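Local coordinates for 5-oxopent-3-ene-1,2,5-tricarboxylate decarboxylase (Exiguobacterium antarcticum B7, PDB 6IYM), which binds a magnesium ion through three acidic side chains and belongs to the fumarylacetoacetate hydrolase family of proteins, at residues D122-L127 with A243-G248; I152-T157 with I261-E266; T28-T33 with M46-D51; K4-E9 with G181-T186. All blocks are in the same frame, centred on the assembly; numbering follows the deposited sequence.

The four contacts illustrate how chemistry follows place in a fold. Interactions 1 and 2 lie about 9 Å apart between centres and share the magnesium site, since strands 121-131 and 147-158 are neighbours in one large sheet. Interaction 1 is partly buried and polar, a carboxylate and a phenol gripping a loop; interaction 2 is buried and almost wholly apolar, pressing one sheet on another. Interaction 4, also buried, is a backbone-bonded strand pair in the same large sheet, reached from interaction 2 through strand 178-186. Interaction 3 is a surface contact of helix end and loop, nested within the chain loop that interaction 4 closes, with Val31 packing on Trp5.

Interaction 1 of 4, residues D122-L127 with A243-G248; sequences DYEGEL and AGVGHG. With MG (magnesium ion), chain C.
Gly244 meets the segment 122-127 through its carbonyl O, which accepts a short hydrogen bond of 2.5 Å from Tyr123 OH. The hydroxyl approaches in the carbonyl plane and has a second partner in Arg206; Gly244 O in turn lies at the edge of the tyrosine ring, near its plane. Asp122 OD1 sits over one face of that ring, offset toward its rim. Val245 spreads its two methyls: CG1 crosses the Asp122 side chain at about a right angle, 3.0 Å from Asp122 OD2, and CG2 rests against Tyr123 O and, at 3.6 Å, Glu124 CG.

At Gly246 the chain enters a short 3-10 turn, and the Asp122 carboxylate meets the first amide of the loop. Gly246 N gives a weak bond to Asp122 OD1 at 2.8 Å, an oxygen that also accepts a hydrogen bond from Tyr123 N at 2.9 Å. Gly246, lacking a side chain, lets Asp122 OD1 come within 3.2 Å of its CA. His247 N makes the straighter bond, 2.8 Å to Asp122 OD2 at 154°, arriving from above the carboxylate plane.

Arg159, at the start of helix 159-164, pairs with Asp122 OD2 and Glu124 OE1, tying this grip to the magnesium site, where Glu124 and Glu126 bind the ion with Asp155. Loop 243-248 is thus held to strand 121-131, with strand 147-158 alongside and strand 196-201 packed on Tyr123.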
loop_
_atom_site.group_PDB
_atom_site.type_symbol
_atom_site.label_atom_id
_atom_site.label_comp_id
_atom_site.label_asym_id
_atom_site.label_seq_id
_atom_site.Cartn_x
_atom_site.Cartn_y
_atom_site.Cartn_z
ATOM N N ASP A 122 -6.183 -9.557 17.546
ATOM C CA ASP A 122 -6.978 -8.488 18.202
ATOM C C ASP A 122 -7.822 -7.777 17.159
ATOM O O ASP A 122 -7.465 -7.892 15.965
ATOM C CB ASP A 122 -6.075 -7.507 18.956
ATOM C CG ASP A 122 -6.729 -6.781 20.125
ATOM O OD1 ASP A 122 -7.943 -6.988 20.351
ATOM O OD2 ASP A 122 -6.040 -5.940 20.751
ATOM N N TYR A 123 -8.886 -7.098 17.627
ATOM C CA TYR A 123 -9.840 -6.289 16.840
ATOM C C TYR A 123 -9.508 -4.790 17.005
ATOM O O TYR A 123 -8.882 -4.352 18.010
ATOM C CB TYR A 123 -11.285 -6.569 17.271
ATOM C CG TYR A 123 -11.495 -6.418 18.758
ATOM C CD1 TYR A 123 -11.819 -5.205 19.327
ATOM C CD2 TYR A 123 -11.262 -7.481 19.614
ATOM C CE1 TYR A 123 -11.962 -5.065 20.700
ATOM C CE2 TYR A 123 -11.387 -7.358 20.989
ATOM C CZ TYR A 123 -11.723 -6.138 21.538
ATOM O OH TYR A 123 -11.805 -6.012 22.899
ATOM N N GLU A 124 -9.984 -3.983 16.063
ATOM C CA GLU A 124 -10.026 -2.493 16.176
ATOM C C GLU A 124 -11.137 -1.992 15.254
ATOM O O GLU A 124 -10.964 -2.066 14.033
ATOM C CB GLU A 124 -8.714 -1.820 15.751
ATOM C CG GLU A 124 -7.533 -2.062 16.675
ATOM C CD GLU A 124 -6.287 -1.205 16.432
ATOM O OE1 GLU A 124 -5.339 -1.350 17.210
ATOM O OE2 GLU A 124 -6.242 -0.445 15.434
ATOM N N GLY A 125 -12.239 -1.519 15.826
ATOM C CA GLY A 125 -13.362 -0.968 15.048
ATOM C C GLY A 125 -13.074 0.451 14.658
ATOM O O GLY A 125 -12.558 1.198 15.525
ATOM N N GLU A 126 -13.320 0.827 13.403
ATOM C CA GLU A 126 -12.818 2.145 12.886
ATOM C C GLU A 126 -13.742 2.761 11.826
ATOM O O GLU A 126 -14.311 2.018 10.977
ATOM C CB GLU A 126 -11.407 1.974 12.329
ATOM C CG GLU A 126 -10.382 1.476 13.336
ATOM C CD GLU A 126 -8.898 1.714 13.010
ATOM O OE1 GLU A 126 -8.600 2.507 12.070
ATOM O OE2 GLU A 126 -8.028 1.158 13.751
ATOM N N LEU A 127 -13.876 4.088 11.868
ATOM C CA LEU A 127 -14.519 4.884 10.799
ATOM C C LEU A 127 -13.529 5.004 9.643
ATOM O O LEU A 127 -12.382 5.398 9.885
ATOM C CB LEU A 127 -14.878 6.266 11.342
ATOM C CG LEU A 127 -15.397 7.265 10.311
ATOM C CD1 LEU A 127 -16.689 6.777 9.693
ATOM C CD2 LEU A 127 -15.589 8.635 10.960
ATOM N N ALA A 243 -11.034 3.162 22.782
ATOM C CA ALA A 243 -10.554 2.289 23.884
ATOM C C ALA A 243 -11.290 0.958 23.802
ATOM O O ALA A 243 -12.427 0.959 23.228
ATOM C CB ALA A 243 -10.796 2.954 25.228
ATOM N N GLY A 244 -10.710 -0.112 24.362
ATOM C CA GLY A 244 -11.399 -1.402 24.591
ATOM C C GLY A 244 -10.823 -2.551 23.790
ATOM O O GLY A 244 -11.385 -3.674 23.826
ATOM N N VAL A 245 -9.738 -2.276 23.082
ATOM C CA VAL A 245 -8.933 -3.258 22.299
ATOM C C VAL A 245 -8.526 -4.434 23.205
ATOM O O VAL A 245 -8.192 -4.210 24.378
ATOM C CB VAL A 245 -7.760 -2.465 21.682
ATOM C CG1 VAL A 245 -6.404 -3.124 21.819
ATOM C CG2 VAL A 245 -8.073 -2.084 20.246
ATOM N N GLY A 246 -8.593 -5.668 22.699
ATOM C CA GLY A 246 -8.327 -6.872 23.506
ATOM C C GLY A 246 -6.992 -6.770 24.238
ATOM O O GLY A 246 -6.897 -7.208 25.401
ATOM N N HIS A 247 -5.989 -6.206 23.569
ATOM C CA HIS A 247 -4.607 -6.028 24.086
ATOM C C HIS A 247 -4.588 -5.096 25.306
ATOM O O HIS A 247 -3.657 -5.218 26.110
ATOM C CB HIS A 247 -3.718 -5.465 22.980
ATOM C CG HIS A 247 -2.258 -5.594 23.239
ATOM N ND1 HIS A 247 -1.656 -6.824 23.443
ATOM C CD2 HIS A 247 -1.278 -4.667 23.276
ATOM C CE1 HIS A 247 -0.367 -6.643 23.620
ATOM N NE2 HIS A 247 -0.109 -5.331 23.524
ATOM N N GLY A 248 -5.556 -4.180 25.432
ATOM C CA GLY A 248 -5.512 -3.096 26.434
ATOM C C GLY A 248 -6.316 -3.456 27.666
ATOM O O GLY A 248 -6.402 -2.618 28.584
HETATM MG MG MG C . -6.085 0.807 13.864
#

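Interaction 2 of 4, residues I152-T157 with I261-E266; sequences IINDVT and IDVSIE. Unlike the reference sequence in segment 261-266: Ile261 (reference Val). With MG (magnesium ion), chain C.
Next to Asn154, which meets Ile261 and Val263 across the contact, Asp155 OD2 is gripped twice: the magnesium ion lies 2.1 Å from Asp155 OD2, and Lys172 donates to the same oxygen. Lys99 forms a salt bridge with OD1, so both carboxylate oxygens are engaged. The backbone makes an inverse gamma turn centred on Asp155, and Thr157 OG1 bonds to Asp155 O at 2.9 Å from above the carbonyl plane.

Ile152 and Asn154 make the contact itself, against apolar side chains of strand 260-265. Asn154 holds CG anti to its backbone N (chi1 -168°), which carries its amide toward the opposing strand; ND2 lies 3.5 Å from Ile261 CG2 and 3.9 Å from Val263 CG2, while OD1 accepts Glu124 N. Ile152 and Val263 slide past one another in opposite directions, with Ile152 CG2 tightly packed at 3.4 Å from Val263 CG1. Ile152 and Ile265 instead reach tip to tip, Ile152 CG1 standing 3.8 Å from Ile265 CD1.

The strand axes are 8.0 Å apart at their closest and run at 150° to each other, the spacing of two sheets packed face to face rather than of paired strands. Strand 147-158 lies between strands 121-131 and 178-186 in the larger sheet; strand 260-265 lies between 269-276 and 196-201 in the smaller, whose Val197 and Thr199 flank Ile265, Val263 and Ile261.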
loop_
_atom_site.group_PDB
_atom_site.type_symbol
_atom_site.label_atom_id
_atom_site.label_comp_id
_atom_site.label_asym_id
_atom_site.label_seq_id
_atom_site.Cartn_x
_atom_site.Cartn_y
_atom_site.Cartn_z
ATOM N N ILE A 152 -16.914 1.310 7.329
ATOM C CA ILE A 152 -16.302 0.701 8.534
ATOM C C ILE A 152 -15.127 -0.142 8.070
ATOM O O ILE A 152 -15.234 -0.768 7.032
ATOM C CB ILE A 152 -17.326 -0.123 9.326
ATOM C CG1 ILE A 152 -18.672 0.601 9.401
ATOM C CG2 ILE A 152 -16.768 -0.476 10.693
ATOM C CD1 ILE A 152 -19.773 -0.167 10.114
ATOM N N ILE A 153 -14.043 -0.087 8.825
ATOM C CA ILE A 153 -12.872 -0.988 8.749
ATOM C C ILE A 153 -12.724 -1.639 10.123
ATOM O O ILE A 153 -12.830 -0.924 11.114
ATOM C CB ILE A 153 -11.617 -0.193 8.352
ATOM C CG1 ILE A 153 -11.699 0.221 6.888
ATOM C CG2 ILE A 153 -10.350 -0.969 8.645
ATOM C CD1 ILE A 153 -11.404 -0.893 5.965
ATOM N N ASN A 154 -12.479 -2.947 10.152
ATOM C CA ASN A 154 -11.940 -3.656 11.334
ATOM C C ASN A 154 -10.450 -3.854 11.061
ATOM O O ASN A 154 -10.097 -4.709 10.199
ATOM C CB ASN A 154 -12.694 -4.956 11.620
ATOM C CG ASN A 154 -12.368 -5.554 12.975
ATOM O OD1 ASN A 154 -11.394 -5.164 13.630
ATOM N ND2 ASN A 154 -13.113 -6.574 13.350
ATOM N N ASP A 155 -9.616 -3.083 11.759
ATOM C CA ASP A 155 -8.139 -3.120 11.609
ATOM C C ASP A 155 -7.678 -4.312 12.429
ATOM O O ASP A 155 -7.101 -4.107 13.500
ATOM C CB ASP A 155 -7.500 -1.774 12.007
ATOM C CG ASP A 155 -5.969 -1.715 12.034
ATOM O OD1 ASP A 155 -5.320 -2.644 11.525
ATOM O OD2 ASP A 155 -5.414 -0.725 12.601
ATOM N N VAL A 156 -7.957 -5.517 11.961
ATOM C CA VAL A 156 -7.552 -6.764 12.676
ATOM C C VAL A 156 -6.012 -6.768 12.733
ATOM O O VAL A 156 -5.378 -6.375 11.733
ATOM C CB VAL A 156 -8.116 -8.038 12.013
ATOM C CG1 VAL A 156 -7.595 -9.297 12.699
ATOM C CG2 VAL A 156 -9.630 -8.049 11.947
ATOM N N THR A 157 -5.440 -7.170 13.871
ATOM C CA THR A 157 -4.019 -6.981 14.220
ATOM C C THR A 157 -3.485 -8.200 14.986
ATOM O O THR A 157 -4.162 -8.664 15.921
ATOM C CB THR A 157 -3.841 -5.730 15.090
ATOM O OG1 THR A 157 -4.368 -4.555 14.476
ATOM C CG2 THR A 157 -2.390 -5.500 15.457
ATOM N N ILE A 261 -17.080 -11.026 15.784
ATOM C CA ILE A 261 -16.774 -9.580 16.022
ATOM C C ILE A 261 -17.835 -8.779 15.276
ATOM O O ILE A 261 -18.019 -9.053 14.077
ATOM C CB ILE A 261 -15.357 -9.225 15.554
ATOM C CG1 ILE A 261 -14.326 -10.270 16.001
ATOM C CG2 ILE A 261 -14.974 -7.831 16.038
ATOM C CD1 ILE A 261 -13.173 -10.405 15.034
ATOM N N ASP A 262 -18.542 -7.892 15.980
ATOM C CA ASP A 262 -19.581 -6.987 15.415
ATOM C C ASP A 262 -19.195 -5.514 15.670
ATOM O O ASP A 262 -19.442 -4.995 16.795
ATOM C CB ASP A 262 -20.932 -7.346 16.020
ATOM C CG ASP A 262 -22.095 -6.478 15.569
ATOM O OD1 ASP A 262 -22.076 -5.990 14.411
ATOM O OD2 ASP A 262 -23.024 -6.301 16.397
ATOM N N VAL A 263 -18.675 -4.844 14.644
ATOM C CA VAL A 263 -18.365 -3.385 14.643
ATOM C C VAL A 263 -19.585 -2.665 14.054
ATOM O O VAL A 263 -20.124 -3.085 13.015
ATOM C CB VAL A 263 -17.088 -3.085 13.829
ATOM C CG1 VAL A 263 -16.700 -1.612 13.870
ATOM C CG2 VAL A 263 -15.908 -3.964 14.244
ATOM N N SER A 264 -20.035 -1.614 14.696
ATOM C CA SER A 264 -21.151 -0.797 14.187
ATOM C C SER A 264 -20.761 0.667 14.315
ATOM O O SER A 264 -19.981 1.018 15.247
ATOM C CB SER A 264 -22.435 -1.103 14.909
ATOM O OG SER A 264 -22.345 -0.666 16.246
ATOM N N ILE A 265 -21.280 1.469 13.397
ATOM C CA ILE A 265 -21.117 2.944 13.384
ATOM C C ILE A 265 -22.493 3.499 13.079
ATOM O O ILE A 265 -23.067 3.072 12.072
ATOM C CB ILE A 265 -20.079 3.380 12.343
ATOM C CG1 ILE A 265 -18.741 2.670 12.600
ATOM C CG2 ILE A 265 -19.973 4.905 12.341
ATOM C CD1 ILE A 265 -17.550 3.261 11.854
ATOM N N GLU A 266 -23.028 4.345 13.950
ATOM C CA GLU A 266 -24.424 4.804 13.803
ATOM C C GLU A 266 -24.468 5.627 12.514
ATOM O O GLU A 266 -23.527 6.372 12.259
ATOM C CB GLU A 266 -24.927 5.470 15.096
ATOM C CG GLU A 266 -24.569 6.925 15.287
ATOM C CD GLU A 266 -24.732 7.452 16.711
ATOM O OE1 GLU A 266 -25.446 6.814 17.538
ATOM O OE2 GLU A 266 -24.128 8.504 17.007
HETATM MG MG MG C . -6.085 0.807 13.864
#

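Interaction 3 of 4, residues T28-T33 with M46-D51; sequences TPQVYT and MDVDLD
Gln30 and Val31, in the short helix 28-31, run beside the irregular segment 46-51, with CA atoms 5.6 Å apart for Gln30 and Val48 and 5.4 Å apart for Val31 and Met46, and just beyond them the chain leaves the helix at Tyr32 with a positive phi of 61°. Tyr32 N still bonds to Thr28 O at 2.9 Å, completing a single helical turn.

Met46 covers the end of that turn. Its CG stands anti to the backbone N, close by Gln30 O, and a bend at chi2 (68°) then swings the sulfur and terminal methyl toward Tyr32. Met46 CE approaches Tyr32 CE2 at 3.6 Å, the two side chains crossing at about a right angle and the methyl lying obliquely to the ring. One face of the same ring has Pro29 O 3.2 Å above its centre, so the tyrosine folds back over its own turn. Met46 CB reaches inward to Val31 CG1 at 4.4 Å, a looser touch on the one buried side chain of the contact.

Gln30 crosses Val48 at about a right angle. Its CB packs on Val48 CG2 at 3.6 Å, and the bent chain brings the amide past the same methyl, with Gln30 NE2 3.4 Å from Val48 CG2. NE2 also comes close to Asp49 O, but the angle is too poor for a hydrogen bond.

The arrangement is that of a one-turn helix ended by a residue in the left-handed region, with an irregular loop lying beside it at the protein surface.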
loop_
_atom_site.group_PDB
_atom_site.type_symbol
_atom_site.label_atom_id
_atom_site.label_comp_id
_atom_site.label_asym_id
_atom_site.label_seq_id
_atom_site.Cartn_x
_atom_site.Cartn_y
_atom_site.Cartn_z
ATOM N N THR A 28 -27.782 -0.856 -10.652
ATOM C CA THR A 28 -26.692 -1.172 -11.614
ATOM C C THR A 28 -27.032 -0.569 -12.978
ATOM O O THR A 28 -26.185 0.112 -13.556
ATOM C CB THR A 28 -26.414 -2.681 -11.619
ATOM O OG1 THR A 28 -26.390 -3.067 -10.243
ATOM C CG2 THR A 28 -25.132 -3.076 -12.315
ATOM N N PRO A 29 -28.252 -0.802 -13.537
ATOM C CA PRO A 29 -28.621 -0.277 -14.854
ATOM C C PRO A 29 -28.417 1.233 -15.047
ATOM O O PRO A 29 -27.803 1.597 -16.036
ATOM C CB PRO A 29 -30.114 -0.633 -14.975
ATOM C CG PRO A 29 -30.249 -1.901 -14.157
ATOM C CD PRO A 29 -29.311 -1.668 -12.987
ATOM N N GLN A 30 -28.905 2.081 -14.136
ATOM C CA GLN A 30 -28.798 3.563 -14.305
ATOM C C GLN A 30 -27.331 4.006 -14.289
ATOM O O GLN A 30 -27.030 4.984 -14.996
ATOM C CB GLN A 30 -29.553 4.353 -13.235
ATOM C CG GLN A 30 -31.008 4.638 -13.579
ATOM C CD GLN A 30 -31.940 3.817 -12.723
ATOM O OE1 GLN A 30 -31.829 2.590 -12.660
ATOM N NE2 GLN A 30 -32.854 4.496 -12.043
ATOM N N VAL A 31 -26.468 3.329 -13.518
ATOM C CA VAL A 31 -25.059 3.768 -13.251
ATOM C C VAL A 31 -24.082 3.067 -14.217
ATOM O O VAL A 31 -22.925 3.519 -14.289
ATOM C CB VAL A 31 -24.668 3.581 -11.766
ATOM C CG1 VAL A 31 -25.641 4.282 -10.836
ATOM C CG2 VAL A 31 -24.522 2.127 -11.360
ATOM N N TYR A 32 -24.516 2.025 -14.940
ATOM C CA TYR A 32 -23.793 1.416 -16.098
ATOM C C TYR A 32 -22.426 0.870 -15.666
ATOM O O TYR A 32 -21.437 1.099 -16.380
ATOM C CB TYR A 32 -23.622 2.418 -17.251
ATOM C CG TYR A 32 -24.917 2.957 -17.802
ATOM C CD1 TYR A 32 -25.736 2.171 -18.599
ATOM C CD2 TYR A 32 -25.346 4.240 -17.497
ATOM C CE1 TYR A 32 -26.948 2.643 -19.077
ATOM C CE2 TYR A 32 -26.554 4.730 -17.972
ATOM C CZ TYR A 32 -27.357 3.929 -18.767
ATOM O OH TYR A 32 -28.546 4.401 -19.238
ATOM N N THR A 33 -22.373 0.127 -14.560
ATOM C CA THR A 33 -21.166 -0.623 -14.130
ATOM C C THR A 33 -21.506 -1.512 -12.928
ATOM O O THR A 33 -22.508 -1.222 -12.264
ATOM C CB THR A 33 -20.013 0.345 -13.837
ATOM O OG1 THR A 33 -18.921 -0.434 -13.350
ATOM C CG2 THR A 33 -20.374 1.428 -12.848
ATOM N N MET A 46 -24.325 9.412 -11.615
ATOM C CA MET A 46 -25.030 9.142 -12.895
ATOM C C MET A 46 -26.540 9.260 -12.663
ATOM O O MET A 46 -27.205 8.211 -12.576
ATOM C CB MET A 46 -24.674 7.748 -13.428
ATOM C CG MET A 46 -25.123 7.484 -14.863
ATOM S SD MET A 46 -24.225 8.463 -16.111
ATOM C CE MET A 46 -25.055 7.949 -17.615
ATOM N N ASP A 47 -27.024 10.502 -12.521
ATOM C CA ASP A 47 -28.451 10.929 -12.579
ATOM C C ASP A 47 -29.371 9.706 -12.456
ATOM O O ASP A 47 -30.127 9.424 -13.413
ATOM C CB ASP A 47 -28.707 11.738 -13.860
ATOM C CG ASP A 47 -30.017 12.515 -13.888
ATOM O OD1 ASP A 47 -30.076 13.601 -13.267
ATOM O OD2 ASP A 47 -30.969 12.033 -14.544
ATOM N N VAL A 48 -29.295 9.001 -11.323
ATOM C CA VAL A 48 -30.168 7.830 -11.010
ATOM C C VAL A 48 -31.433 8.361 -10.337
ATOM O O VAL A 48 -31.310 9.235 -9.450
ATOM C CB VAL A 48 -29.469 6.769 -10.136
ATOM C CG1 VAL A 48 -28.995 7.313 -8.794
ATOM C CG2 VAL A 48 -30.363 5.560 -9.922
ATOM N N ASP A 49 -32.596 7.866 -10.778
ATOM C CA ASP A 49 -33.928 8.163 -10.185
ATOM C C ASP A 49 -34.604 6.825 -9.856
ATOM O O ASP A 49 -34.726 5.968 -10.765
ATOM C CB ASP A 49 -34.769 9.065 -11.100
ATOM C CG ASP A 49 -35.523 10.187 -10.389
ATOM O OD1 ASP A 49 -35.027 10.660 -9.345
ATOM O OD2 ASP A 49 -36.597 10.597 -10.895
ATOM N N LEU A 50 -34.967 6.653 -8.581
ATOM C CA LEU A 50 -35.743 5.508 -8.030
ATOM C C LEU A 50 -37.120 5.434 -8.708
ATOM O O LEU A 50 -37.355 6.199 -9.677
ATOM C CB LEU A 50 -35.835 5.657 -6.501
ATOM C CG LEU A 50 -36.724 6.757 -5.898
ATOM C CD1 LEU A 50 -37.017 7.917 -6.847
ATOM C CD2 LEU A 50 -38.031 6.182 -5.371
ATOM N N ASP A 51 -37.986 4.536 -8.223
ATOM C CA ASP A 51 -39.327 4.249 -8.800
ATOM C C ASP A 51 -39.115 3.772 -10.241
ATOM O O ASP A 51 -39.772 4.302 -11.155
ATOM C CB ASP A 51 -40.249 5.469 -8.692
ATOM C CG ASP A 51 -41.734 5.142 -8.745
ATOM O OD1 ASP A 51 -42.075 3.964 -8.989
ATOM O OD2 ASP A 51 -42.539 6.069 -8.535
#

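Interaction 4 of 4, residues K4-E9 with G181-T186; sequences KWFRFE and GPVIVT
Trp5 and Ile184 form an antiparallel hydrogen-bonded pair, with Trp5 N 2.8 Å from Ile184 O and Ile184 N 2.7 Å from Trp5 O. Both bonds are nearly straight, at 170° and 168°. Beside them, Lys4 and Val185 make the non-hydrogen-bonded pair. Lys4 lies alongside Val185, pointing the same way, and its CD reaches Val185 CG1 at 3.7 Å; the extended chain carries NZ onward to Gly267 O. Trp5 turns an edge of its indole to Thr186, whose CG2 lies in the ring plane 3.6 Å from Trp5 CD1. Phe6 and Val183 also lie side by side, Phe6 CB standing 3.9 Å from Val183 CG1.

Beyond Phe6 the other segment turns a corner at Pro182, after a cis peptide bond, and a water spans the gap, accepting from Arg7 N at 3.0 Å and donating to Pro182 O at 2.9 Å. Outside the pair, Phe148 and Leu36 pack on Trp5, and Arg24 makes a cation-pi contact with Phe6. Strand 4-10 thus joins the large mixed sheet between strands 178-186 and 13-20.

Backbone bonds set the register, while apolar carbon, including the lysine's own methylenes, packs beside them; water takes over where direct pairing ends.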
loop_
_atom_site.group_PDB
_atom_site.type_symbol
_atom_site.label_atom_id
_atom_site.label_comp_id
_atom_site.label_asym_id
_atom_site.label_seq_id
_atom_site.Cartn_x
_atom_site.Cartn_y
_atom_site.Cartn_z
ATOM N N LYS A 4 -27.043 5.463 0.575
ATOM C CA LYS A 4 -25.910 4.579 0.950
ATOM C C LYS A 4 -25.608 3.715 -0.265
ATOM O O LYS A 4 -26.563 3.358 -0.963
ATOM C CB LYS A 4 -26.240 3.726 2.176
ATOM C CG LYS A 4 -26.803 4.511 3.351
ATOM C CD LYS A 4 -26.907 3.709 4.638
ATOM C CE LYS A 4 -27.784 4.383 5.670
ATOM N NZ LYS A 4 -27.632 3.764 7.002
ATOM N N TRP A 5 -24.329 3.462 -0.543
ATOM C CA TRP A 5 -23.890 2.656 -1.707
ATOM C C TRP A 5 -23.326 1.343 -1.195
ATOM O O TRP A 5 -22.580 1.375 -0.202
ATOM C CB TRP A 5 -22.827 3.387 -2.526
ATOM C CG TRP A 5 -23.311 4.585 -3.269
ATOM C CD1 TRP A 5 -23.349 5.878 -2.845
ATOM C CD2 TRP A 5 -23.785 4.585 -4.614
ATOM N NE1 TRP A 5 -23.844 6.682 -3.829
ATOM C CE2 TRP A 5 -24.112 5.918 -4.930
ATOM C CE3 TRP A 5 -23.953 3.589 -5.574
ATOM C CZ2 TRP A 5 -24.619 6.273 -6.179
ATOM C CZ3 TRP A 5 -24.461 3.941 -6.806
ATOM C CH2 TRP A 5 -24.781 5.266 -7.106
ATOM N N PHE A 6 -23.617 0.248 -1.884
ATOM C CA PHE A 6 -22.975 -1.055 -1.613
ATOM C C PHE A 6 -22.881 -1.849 -2.907
ATOM O O PHE A 6 -23.469 -1.452 -3.948
ATOM C CB PHE A 6 -23.735 -1.825 -0.530
ATOM C CG PHE A 6 -25.212 -1.986 -0.775
ATOM C CD1 PHE A 6 -26.106 -1.008 -0.364
ATOM C CD2 PHE A 6 -25.703 -3.117 -1.414
ATOM C CE1 PHE A 6 -27.467 -1.165 -0.572
ATOM C CE2 PHE A 6 -27.063 -3.269 -1.637
ATOM C CZ PHE A 6 -27.943 -2.294 -1.206
ATOM N N ARG A 7 -22.052 -2.883 -2.827
ATOM C CA ARG A 7 -21.971 -3.997 -3.784
ATOM C C ARG A 7 -22.651 -5.181 -3.087
ATOM O O ARG A 7 -22.479 -5.296 -1.852
ATOM C CB ARG A 7 -20.498 -4.225 -4.121
ATOM C CG ARG A 7 -20.210 -4.497 -5.588
ATOM C CD ARG A 7 -18.750 -4.340 -5.917
ATOM N NE ARG A 7 -17.896 -4.832 -4.851
ATOM C CZ ARG A 7 -17.053 -5.848 -4.943
ATOM N NH1 ARG A 7 -16.906 -6.491 -6.080
ATOM N NH2 ARG A 7 -16.335 -6.210 -3.895
ATOM N N PHE A 8 -23.443 -5.977 -3.815
ATOM C CA PHE A 8 -24.046 -7.242 -3.314
ATOM C C PHE A 8 -23.869 -8.341 -4.361
ATOM O O PHE A 8 -23.650 -8.001 -5.539
ATOM C CB PHE A 8 -25.520 -7.036 -2.968
ATOM C CG PHE A 8 -26.438 -6.766 -4.137
ATOM C CD1 PHE A 8 -27.070 -7.809 -4.801
ATOM C CD2 PHE A 8 -26.718 -5.468 -4.534
ATOM C CE1 PHE A 8 -27.952 -7.559 -5.840
ATOM C CE2 PHE A 8 -27.598 -5.215 -5.575
ATOM C CZ PHE A 8 -28.217 -6.260 -6.224
ATOM N N GLU A 9 -23.982 -9.601 -3.936
ATOM C CA GLU A 9 -23.747 -10.807 -4.769
ATOM C C GLU A 9 -25.069 -11.286 -5.379
ATOM O O GLU A 9 -26.076 -11.369 -4.638
ATOM C CB GLU A 9 -23.126 -11.914 -3.923
ATOM C CG GLU A 9 -23.096 -13.269 -4.603
ATOM C CD GLU A 9 -22.610 -14.370 -3.678
ATOM O OE1 GLU A 9 -21.840 -14.042 -2.746
ATOM O OE2 GLU A 9 -23.021 -15.540 -3.866
ATOM N N GLY A 181 -16.791 -2.659 5.091
ATOM C CA GLY A 181 -18.182 -2.526 4.629
ATOM C C GLY A 181 -19.076 -2.060 5.758
ATOM O O GLY A 181 -18.553 -1.500 6.729
ATOM N N PRO A 182 -20.402 -2.336 5.711
ATOM C CA PRO A 182 -21.049 -3.041 4.599
ATOM C C PRO A 182 -21.447 -2.155 3.413
ATOM O O PRO A 182 -21.790 -2.651 2.381
ATOM C CB PRO A 182 -22.366 -3.550 5.179
ATOM C CG PRO A 182 -22.686 -2.570 6.307
ATOM C CD PRO A 182 -21.353 -2.038 6.799
ATOM N N VAL A 183 -21.476 -0.860 3.645
ATOM C CA VAL A 183 -22.022 0.145 2.699
ATOM C C VAL A 183 -21.138 1.381 2.859
ATOM O O VAL A 183 -20.403 1.474 3.864
ATOM C CB VAL A 183 -23.510 0.454 2.986
ATOM C CG1 VAL A 183 -24.342 -0.798 3.187
ATOM C CG2 VAL A 183 -23.712 1.365 4.183
ATOM N N ILE A 184 -21.224 2.299 1.914
ATOM C CA ILE A 184 -20.577 3.636 1.981
ATOM C C ILE A 184 -21.720 4.646 2.140
ATOM O O ILE A 184 -22.599 4.678 1.279
ATOM C CB ILE A 184 -19.725 3.842 0.715
ATOM C CG1 ILE A 184 -18.597 2.810 0.625
ATOM C CG2 ILE A 184 -19.183 5.260 0.630
ATOM C CD1 ILE A 184 -17.855 2.834 -0.689
ATOM N N VAL A 185 -21.723 5.446 3.198
ATOM C CA VAL A 185 -22.713 6.555 3.307
ATOM C C VAL A 185 -22.042 7.783 2.693
ATOM O O VAL A 185 -20.872 8.011 3.009
ATOM C CB VAL A 185 -23.164 6.825 4.752
ATOM C CG1 VAL A 185 -23.806 5.590 5.353
ATOM C CG2 VAL A 185 -22.012 7.296 5.629
ATOM N N THR A 186 -22.771 8.524 1.861
ATOM C CA THR A 186 -22.256 9.667 1.054
ATOM C C THR A 186 -21.895 10.807 1.999
ATOM O O THR A 186 -22.484 10.898 3.107
ATOM C CB THR A 186 -23.264 10.083 -0.027
ATOM O OG1 THR A 186 -24.510 10.361 0.605
ATOM C CG2 THR A 186 -23.496 9.014 -1.070
HETATM O O HOH W 1 -20.707 -3.333 -0.166
#